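PDB 2I2X: methanol--corrinoid protein co-methyltransferase from Methanosarcina barkeri, which transfers the methyl group of methanol to the cob(I)amide cofactor carried by its partner corrinoid protein MtaC during methanogenesis. Local coordinates for residues 240-245 and 419-424; 366-371 and 402-407; 396-401 and 427-432. All blocks are in the same frame, centred on the assembly; numbering follows the deposited sequence.

Interaction 1 (240-245 and 419-424); sequences HTIAVI and TKALAD
T241 and L422 are the meeting point of a buried helix-helix contact. It joins the N-terminal turns of helix 240-259 to helix 416-430, in an enzyme built from a TIM barrel and a helix bundle. The two short segments run in roughly the same direction, with their axes at 40° and 8.6 Å apart at closest approach. T241 CB packs on L422 CB at 3.8 Å. Its methyl CG2 covers the same L422 CB, and the two side chains cross at about a right angle. The hydroxyl is held on the side of the neighbouring helix. OG1 sits between the backbone N and the carbonyl carbon of T241 (chi1 44°), and there it bonds to the carbonyl oxygen of E418, one turn before L422. This gives a buried polar atom a partner on the opposing helix. OG1 also comes 3.9 Å from A421 CB. On one flank, I242 CD1 reaches that same methyl, A421 CB, at 4.2 Å. One turn after T241, I245 CD1 meets L422 CD1 at 4.3 Å. These outer contacts are apolar and fairly loose, so T241 makes the closest fit. Helix 389-409 closes the seam: C401 touches both I245 and L422, and I404 packs on L422. Helix 365-368 adds P365 against T241.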
loop_
_atom_site.group_PDB
_atom_site.type_symbol
_atom_site.label_atom_id
_atom_site.label_comp_id
_atom_site.label_asym_id
_atom_site.label_seq_id
_atom_site.Cartn_x
_atom_site.Cartn_y
_atom_site.Cartn_z
ATOM N N HIS A 240 7.625 -21.704 14.683
ATOM C CA HIS A 240 6.364 -21.558 14.026
ATOM C C HIS A 240 5.403 -22.657 14.429
ATOM O O HIS A 240 4.175 -22.433 14.490
ATOM C CB HIS A 240 6.586 -21.421 12.524
ATOM C CG HIS A 240 7.179 -20.093 12.136
ATOM N ND1 HIS A 240 7.132 -19.595 10.848
ATOM C CD2 HIS A 240 7.817 -19.153 12.876
ATOM C CE1 HIS A 240 7.723 -18.411 10.812
ATOM N NE2 HIS A 240 8.155 -18.125 12.026
ATOM N N THR A 241 5.953 -23.816 14.782
ATOM C CA THR A 241 5.143 -24.913 15.273
ATOM C C THR A 241 4.517 -24.617 16.642
ATOM O O THR A 241 3.585 -25.302 17.015
ATOM C CB THR A 241 5.903 -26.234 15.326
ATOM O OG1 THR A 241 7.203 -26.020 15.878
ATOM C CG2 THR A 241 6.047 -26.840 13.934
ATOM N N ILE A 242 4.996 -23.599 17.370
ATOM C CA ILE A 242 4.342 -23.179 18.617
ATOM C C ILE A 242 3.320 -22.049 18.367
ATOM O O ILE A 242 2.277 -21.945 19.051
ATOM C CB ILE A 242 5.381 -22.797 19.741
ATOM C CG1 ILE A 242 6.159 -24.040 20.212
ATOM C CG2 ILE A 242 4.683 -22.181 20.943
ATOM C CD1 ILE A 242 7.466 -23.708 20.931
ATOM N N ALA A 243 3.610 -21.211 17.376
ATOM C CA ALA A 243 2.670 -20.188 16.952
ATOM C C ALA A 243 1.329 -20.799 16.479
ATOM O O ALA A 243 0.250 -20.323 16.830
ATOM C CB ALA A 243 3.302 -19.331 15.842
ATOM N N VAL A 244 1.404 -21.849 15.676
ATOM C CA VAL A 244 0.196 -22.472 15.179
ATOM C C VAL A 244 -0.617 -23.117 16.322
ATOM O O VAL A 244 -1.853 -23.058 16.311
ATOM C CB VAL A 244 0.475 -23.462 13.998
ATOM C CG1 VAL A 244 1.304 -24.673 14.435
ATOM C CG2 VAL A 244 -0.802 -23.902 13.372
ATOM N N ILE A 245 0.072 -23.699 17.319
ATOM C CA ILE A 245 -0.628 -24.237 18.480
ATOM C C ILE A 245 -1.404 -23.117 19.167
ATOM O O ILE A 245 -2.617 -23.250 19.402
ATOM C CB ILE A 245 0.316 -24.942 19.442
ATOM C CG1 ILE A 245 0.896 -26.198 18.784
ATOM C CG2 ILE A 245 -0.425 -25.355 20.723
ATOM C CD1 ILE A 245 2.038 -26.789 19.551
ATOM N N THR A 419 10.352 -29.266 14.208
ATOM C CA THR A 419 9.827 -30.612 14.398
ATOM C C THR A 419 9.908 -31.040 15.874
ATOM O O THR A 419 8.927 -31.552 16.442
ATOM C CB THR A 419 10.571 -31.608 13.479
ATOM O OG1 THR A 419 10.337 -31.225 12.104
ATOM C CG2 THR A 419 10.114 -33.059 13.701
ATOM N N LYS A 420 11.069 -30.785 16.473
ATOM C CA LYS A 420 11.327 -31.088 17.845
ATOM C C LYS A 420 10.389 -30.295 18.760
ATOM O O LYS A 420 9.843 -30.855 19.735
ATOM C CB LYS A 420 12.798 -30.789 18.157
ATOM C CG LYS A 420 13.253 -31.144 19.543
ATOM C CD LYS A 420 13.591 -32.644 19.630
ATOM C CE LYS A 420 14.127 -33.012 21.002
ATOM N NZ LYS A 420 13.235 -32.427 22.043
ATOM N N ALA A 421 10.205 -29.008 18.451
ATOM C CA ALA A 421 9.374 -28.131 19.252
ATOM C C ALA A 421 7.883 -28.537 19.193
ATOM O O ALA A 421 7.200 -28.601 20.246
ATOM C CB ALA A 421 9.599 -26.665 18.897
ATOM N N LEU A 422 7.385 -28.860 17.999
ATOM C CA LEU A 422 6.066 -29.510 17.883
ATOM C C LEU A 422 5.971 -30.745 18.787
ATOM O O LEU A 422 5.042 -30.851 19.560
ATOM C CB LEU A 422 5.743 -29.916 16.434
ATOM C CG LEU A 422 4.334 -30.474 16.193
ATOM C CD1 LEU A 422 3.204 -29.426 16.380
ATOM C CD2 LEU A 422 4.233 -31.023 14.812
ATOM N N ALA A 423 6.942 -31.658 18.691
ATOM C CA ALA A 423 6.965 -32.907 19.478
ATOM C C ALA A 423 6.996 -32.682 20.999
ATOM O O ALA A 423 6.319 -33.382 21.745
ATOM C CB ALA A 423 8.140 -33.785 19.049
ATOM N N ASP A 424 7.786 -31.715 21.444
ATOM C CA ASP A 424 7.812 -31.341 22.846
ATOM C C ASP A 424 6.447 -30.820 23.270
ATOM O O ASP A 424 5.944 -31.214 24.338
ATOM C CB ASP A 424 8.902 -30.293 23.124
ATOM C CG ASP A 424 10.335 -30.858 22.986
ATOM O OD1 ASP A 424 10.528 -32.078 22.735
ATOM O OD2 ASP A 424 11.290 -30.062 23.144
#

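Interaction 2 (366-371 and 402-407); sequences QAYMLA and NIIEEG
I403 O accepts the backbone bond from G407 N at 2.9 Å, and the Y368 ring leans on the same oxygen through CE2 at 3.5 Å. Y368, on short helix 365-368, and M369, just after it, pack here across one turn of helix 389-409. I403 CG2 lies in the plane of the ring, at its edge, 3.6 Å from Y368 CE2. G407, one turn further on, meets the far end of the tyrosine. Its CA is 3.4 Å from Y368 OH and also touches CZ. With no side chain on G407, the phenol end can rest directly on the backbone. CG of Y368 is anti to the backbone N (chi1 -167°), which extends the ring toward this surface. R361 makes a cation-pi contact with the ring, and L412 packs on it too. I403 also touches N374, R377 and V378 of helix 372-383, so its turn lies between two neighbours. The I404 side chain starts off away from the contact, but chi1 -57° and chi2 -50° fold it back. Its CD1 ends 4.2 Å from Y368 CD2 and 4.1 Å from M369 CB.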
loop_
_atom_site.group_PDB
_atom_site.type_symbol
_atom_site.label_atom_id
_atom_site.label_comp_id
_atom_site.label_asym_id
_atom_site.label_seq_id
_atom_site.Cartn_x
_atom_site.Cartn_y
_atom_site.Cartn_z
ATOM N N GLN A 366 1.782 -22.569 10.277
ATOM C CA GLN A 366 0.709 -21.613 10.621
ATOM C C GLN A 366 -0.345 -21.530 9.516
ATOM O O GLN A 366 -1.517 -21.262 9.778
ATOM C CB GLN A 366 1.273 -20.224 10.898
ATOM C CG GLN A 366 2.162 -20.181 12.120
ATOM C CD GLN A 366 2.729 -18.800 12.383
ATOM O OE1 GLN A 366 2.079 -17.960 13.016
ATOM N NE2 GLN A 366 3.961 -18.570 11.939
ATOM N N ALA A 367 0.070 -21.789 8.281
ATOM C CA ALA A 367 -0.838 -21.691 7.167
ATOM C C ALA A 367 -1.509 -23.049 6.956
ATOM O O ALA A 367 -2.755 -23.133 6.804
ATOM C CB ALA A 367 -0.096 -21.238 5.944
ATOM N N TYR A 368 -0.689 -24.104 6.972
ATOM C CA TYR A 368 -1.177 -25.462 6.829
ATOM C C TYR A 368 -2.437 -25.769 7.659
ATOM O O TYR A 368 -3.417 -26.310 7.136
ATOM C CB TYR A 368 -0.066 -26.469 7.179
ATOM C CG TYR A 368 -0.417 -27.871 6.749
ATOM C CD1 TYR A 368 -0.110 -28.313 5.456
ATOM C CD2 TYR A 368 -1.088 -28.743 7.612
ATOM C CE1 TYR A 368 -0.462 -29.570 5.018
ATOM C CE2 TYR A 368 -1.437 -30.043 7.177
ATOM C CZ TYR A 368 -1.122 -30.433 5.876
ATOM O OH TYR A 368 -1.439 -31.679 5.427
ATOM N N MET A 369 -2.400 -25.443 8.951
ATOM C CA MET A 369 -3.521 -25.689 9.856
ATOM C C MET A 369 -4.733 -24.842 9.491
ATOM O O MET A 369 -5.871 -25.255 9.680
ATOM C CB MET A 369 -3.098 -25.405 11.301
ATOM C CG MET A 369 -4.136 -25.792 12.384
ATOM S SD MET A 369 -5.346 -24.479 12.770
ATOM C CE MET A 369 -4.420 -23.508 13.936
ATOM N N LEU A 370 -4.501 -23.657 8.960
ATOM C CA LEU A 370 -5.590 -22.731 8.730
ATOM C C LEU A 370 -6.309 -23.013 7.422
ATOM O O LEU A 370 -7.374 -22.444 7.166
ATOM C CB LEU A 370 -5.054 -21.303 8.757
ATOM C CG LEU A 370 -5.406 -20.401 9.946
ATOM C CD1 LEU A 370 -5.921 -21.148 11.103
ATOM C CD2 LEU A 370 -4.274 -19.529 10.314
ATOM N N ALA A 371 -5.733 -23.896 6.600
ATOM C CA ALA A 371 -6.387 -24.369 5.364
ATOM C C ALA A 371 -7.784 -24.958 5.673
ATOM O O ALA A 371 -7.934 -25.742 6.592
ATOM C CB ALA A 371 -5.514 -25.377 4.664
ATOM N N ASN A 402 -1.537 -33.123 15.591
ATOM C CA ASN A 402 -1.798 -34.230 14.665
ATOM C C ASN A 402 -1.778 -33.779 13.220
ATOM O O ASN A 402 -1.148 -34.417 12.367
ATOM C CB ASN A 402 -3.128 -34.915 14.975
ATOM C CG ASN A 402 -3.117 -35.629 16.330
ATOM O OD1 ASN A 402 -2.050 -36.024 16.845
ATOM N ND2 ASN A 402 -4.306 -35.796 16.911
ATOM N N ILE A 403 -2.455 -32.660 12.965
ATOM C CA ILE A 403 -2.557 -32.111 11.635
ATOM C C ILE A 403 -1.198 -31.745 11.060
ATOM O O ILE A 403 -0.882 -32.183 9.953
ATOM C CB ILE A 403 -3.548 -30.932 11.566
ATOM C CG1 ILE A 403 -4.968 -31.488 11.701
ATOM C CG2 ILE A 403 -3.361 -30.163 10.228
ATOM C CD1 ILE A 403 -5.980 -30.493 12.113
ATOM N N ILE A 404 -0.393 -30.993 11.819
ATOM C CA ILE A 404 0.954 -30.592 11.359
ATOM C C ILE A 404 1.827 -31.836 11.126
ATOM O O ILE A 404 2.577 -31.901 10.160
ATOM C CB ILE A 404 1.669 -29.616 12.352
ATOM C CG1 ILE A 404 0.857 -28.346 12.626
ATOM C CG2 ILE A 404 3.108 -29.292 11.892
ATOM C CD1 ILE A 404 0.359 -27.616 11.368
ATOM N N GLU A 405 1.707 -32.827 12.000
ATOM C CA GLU A 405 2.460 -34.070 11.867
ATOM C C GLU A 405 2.128 -34.800 10.583
ATOM O O GLU A 405 3.038 -35.301 9.906
ATOM C CB GLU A 405 2.224 -35.010 13.073
ATOM C CG GLU A 405 3.222 -34.838 14.176
ATOM C CD GLU A 405 2.820 -35.464 15.536
ATOM O OE1 GLU A 405 3.424 -35.048 16.547
ATOM O OE2 GLU A 405 1.941 -36.345 15.634
ATOM N N GLU A 406 0.837 -34.882 10.253
ATOM C CA GLU A 406 0.442 -35.558 9.021
ATOM C C GLU A 406 0.992 -34.753 7.852
ATOM O O GLU A 406 1.545 -35.322 6.906
ATOM C CB GLU A 406 -1.077 -35.727 8.909
ATOM C CG GLU A 406 -1.644 -36.724 9.906
ATOM C CD GLU A 406 -3.170 -36.637 10.036
ATOM O OE1 GLU A 406 -3.851 -36.231 9.039
ATOM O OE2 GLU A 406 -3.678 -36.981 11.134
ATOM N N GLY A 407 0.880 -33.429 7.956
ATOM C CA GLY A 407 1.453 -32.516 6.977
ATOM C C GLY A 407 2.919 -32.819 6.820
ATOM O O GLY A 407 3.385 -33.039 5.714
#

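Interaction 3 (396-401 and 427-432); sequences AAIECC and AALEAL
The E430 carboxylate is the flat group at this contact, and no aromatic ring takes part. Its atom OE1 comes 4.2 Å from the I398 methyl CG2, a loose touch at the solvent-exposed margin. The stem of the same glutamate does more: E430 CG lies 4.1 Å from I398 CD1, and the two side chains cross at a slant. The charged end has a long, weak ion pair with K426, one turn back on its own helix.

Next to this glutamate, helix 389-409 packs against helix 416-430, the helix that follows it in the chain. The I398 and L429 side chains pass alongside each other, pointing opposite ways, with I398 CG1 on L429 CB at 3.8 Å. I398 CD1 runs on to the backbone, 4.0 Å from L429 O. L429 fills the inner side. Its CG is anti to the carbonyl carbon (chi1 -67°), and the two methyls fork over the surface of the opposing helix. CD2 rests on A397 CB at 3.8 Å, and CD1 touches that methyl as well. One turn on, CD1 meets C401 SG at 4.0 Å. Replacing I398 with an alanine would probably leave L429 CB and E430 CG without their apolar neighbour and set the glutamate stem freer to turn.

Other helices complete the surroundings. I181 packs on L429, while I249 and I245 of helix 240-259 reach A397 and C401. E399, on another side of its helix, forms a salt bridge with R377. No hydrogen bond links the two segments. Their association therefore rests on the fit of aliphatic groups and one sulfur, with the charged group at the exposed margin.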
loop_
_atom_site.group_PDB
_atom_site.type_symbol
_atom_site.label_atom_id
_atom_site.label_comp_id
_atom_site.label_asym_id
_atom_site.label_seq_id
_atom_site.Cartn_x
_atom_site.Cartn_y
_atom_site.Cartn_z
ATOM N N ALA A 396 -8.236 -29.042 20.540
ATOM C CA ALA A 396 -7.864 -28.279 19.372
ATOM C C ALA A 396 -6.353 -28.258 19.263
ATOM O O ALA A 396 -5.794 -28.499 18.187
ATOM C CB ALA A 396 -8.446 -26.850 19.440
ATOM N N ALA A 397 -5.694 -27.991 20.375
ATOM C CA ALA A 397 -4.245 -27.964 20.445
ATOM C C ALA A 397 -3.628 -29.296 20.021
ATOM O O ALA A 397 -2.630 -29.318 19.294
ATOM C CB ALA A 397 -3.814 -27.603 21.881
ATOM N N ILE A 398 -4.223 -30.408 20.464
ATOM C CA ILE A 398 -3.677 -31.742 20.153
ATOM C C ILE A 398 -3.994 -32.131 18.717
ATOM O O ILE A 398 -3.173 -32.757 18.042
ATOM C CB ILE A 398 -4.159 -32.840 21.158
ATOM C CG1 ILE A 398 -3.470 -32.640 22.520
ATOM C CG2 ILE A 398 -3.867 -34.256 20.613
ATOM C CD1 ILE A 398 -4.138 -33.419 23.687
ATOM N N GLU A 399 -5.200 -31.773 18.272
ATOM C CA GLU A 399 -5.611 -32.004 16.901
ATOM C C GLU A 399 -4.705 -31.220 15.946
ATOM O O GLU A 399 -4.345 -31.703 14.862
ATOM C CB GLU A 399 -7.060 -31.581 16.695
ATOM C CG GLU A 399 -7.664 -32.095 15.403
ATOM C CD GLU A 399 -8.006 -33.574 15.436
ATOM O OE1 GLU A 399 -8.219 -34.137 16.545
ATOM O OE2 GLU A 399 -8.072 -34.172 14.338
ATOM N N CYS A 400 -4.344 -30.014 16.364
ATOM C CA CYS A 400 -3.431 -29.195 15.597
ATOM C C CYS A 400 -2.101 -29.931 15.403
ATOM O O CYS A 400 -1.602 -30.032 14.268
ATOM C CB CYS A 400 -3.230 -27.825 16.282
ATOM S SG CYS A 400 -1.909 -26.784 15.556
ATOM N N CYS A 401 -1.532 -30.415 16.503
ATOM C CA CYS A 401 -0.296 -31.226 16.477
ATOM C C CYS A 401 -0.406 -32.409 15.524
ATOM O O CYS A 401 0.528 -32.653 14.720
ATOM C CB CYS A 401 0.101 -31.722 17.874
ATOM S SG CYS A 401 0.574 -30.406 19.037
ATOM N N ALA A 427 3.770 -33.673 23.524
ATOM C CA ALA A 427 3.964 -34.466 24.745
ATOM C C ALA A 427 3.483 -33.714 25.990
ATOM O O ALA A 427 2.852 -34.315 26.860
ATOM C CB ALA A 427 5.428 -34.947 24.889
ATOM N N ALA A 428 3.758 -32.408 26.059
ATOM C CA ALA A 428 3.296 -31.577 27.187
ATOM C C ALA A 428 1.789 -31.465 27.239
ATOM O O ALA A 428 1.215 -31.470 28.323
ATOM C CB ALA A 428 3.915 -30.185 27.149
ATOM N N LEU A 429 1.134 -31.373 26.083
ATOM C CA LEU A 429 -0.329 -31.313 26.052
ATOM C C LEU A 429 -0.935 -32.657 26.407
ATOM O O LEU A 429 -2.013 -32.718 27.014
ATOM C CB LEU A 429 -0.859 -30.873 24.689
ATOM C CG LEU A 429 -0.580 -29.440 24.225
ATOM C CD1 LEU A 429 -0.580 -29.410 22.694
ATOM C CD2 LEU A 429 -1.606 -28.487 24.816
ATOM N N GLU A 430 -0.242 -33.728 26.024
ATOM C CA GLU A 430 -0.777 -35.055 26.240
ATOM C C GLU A 430 -0.611 -35.504 27.699
ATOM O O GLU A 430 -1.314 -36.393 28.147
ATOM C CB GLU A 430 -0.212 -36.057 25.224
ATOM C CG GLU A 430 -0.767 -35.814 23.817
ATOM C CD GLU A 430 -0.399 -36.867 22.786
ATOM O OE1 GLU A 430 -1.294 -37.266 22.010
ATOM O OE2 GLU A 430 0.775 -37.275 22.713
ATOM N N ALA A 431 0.285 -34.857 28.441
ATOM C CA ALA A 431 0.524 -35.215 29.851
ATOM C C ALA A 431 -0.478 -34.547 30.784
ATOM O O ALA A 431 -0.534 -34.899 31.949
ATOM C CB ALA A 431 1.971 -34.866 30.279
ATOM N N LEU A 432 -1.260 -33.591 30.271
ATOM C CA LEU A 432 -2.224 -32.863 31.083
ATOM C C LEU A 432 -3.411 -33.743 31.454
ATOM O O LEU A 432 -3.707 -34.700 30.750
ATOM C CB LEU A 432 -2.698 -31.595 30.367
ATOM C CG LEU A 432 -1.616 -30.528 30.160
ATOM C CD1 LEU A 432 -2.061 -29.421 29.135
ATOM C CD2 LEU A 432 -1.106 -29.939 31.497
#

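Overall arrangement
The three contacts form one continuous helical cluster on the same side of the chain's centre, away from the metal and corrinoid sites. The centre of interaction 1 lies about 11 Å from that of interaction 2 and about 11 Å from that of interaction 3. The centres of interactions 2 and 3 are about 14 Å apart. Helix 389-409 serves interactions 2 and 3. Helix 416-430, the next in the chain, serves 1 and 3. Along the sequence the segments come as 240-245, 366-371, 396-401, 402-407, 419-424 and 427-432. Direct packing joins the contacts: V244 touches both M369 and C400, and L422 touches I404 and C401. Helices 365-368, 389-409 and 416-430 are thus tied to each other and to helix 240-259, far earlier in the chain.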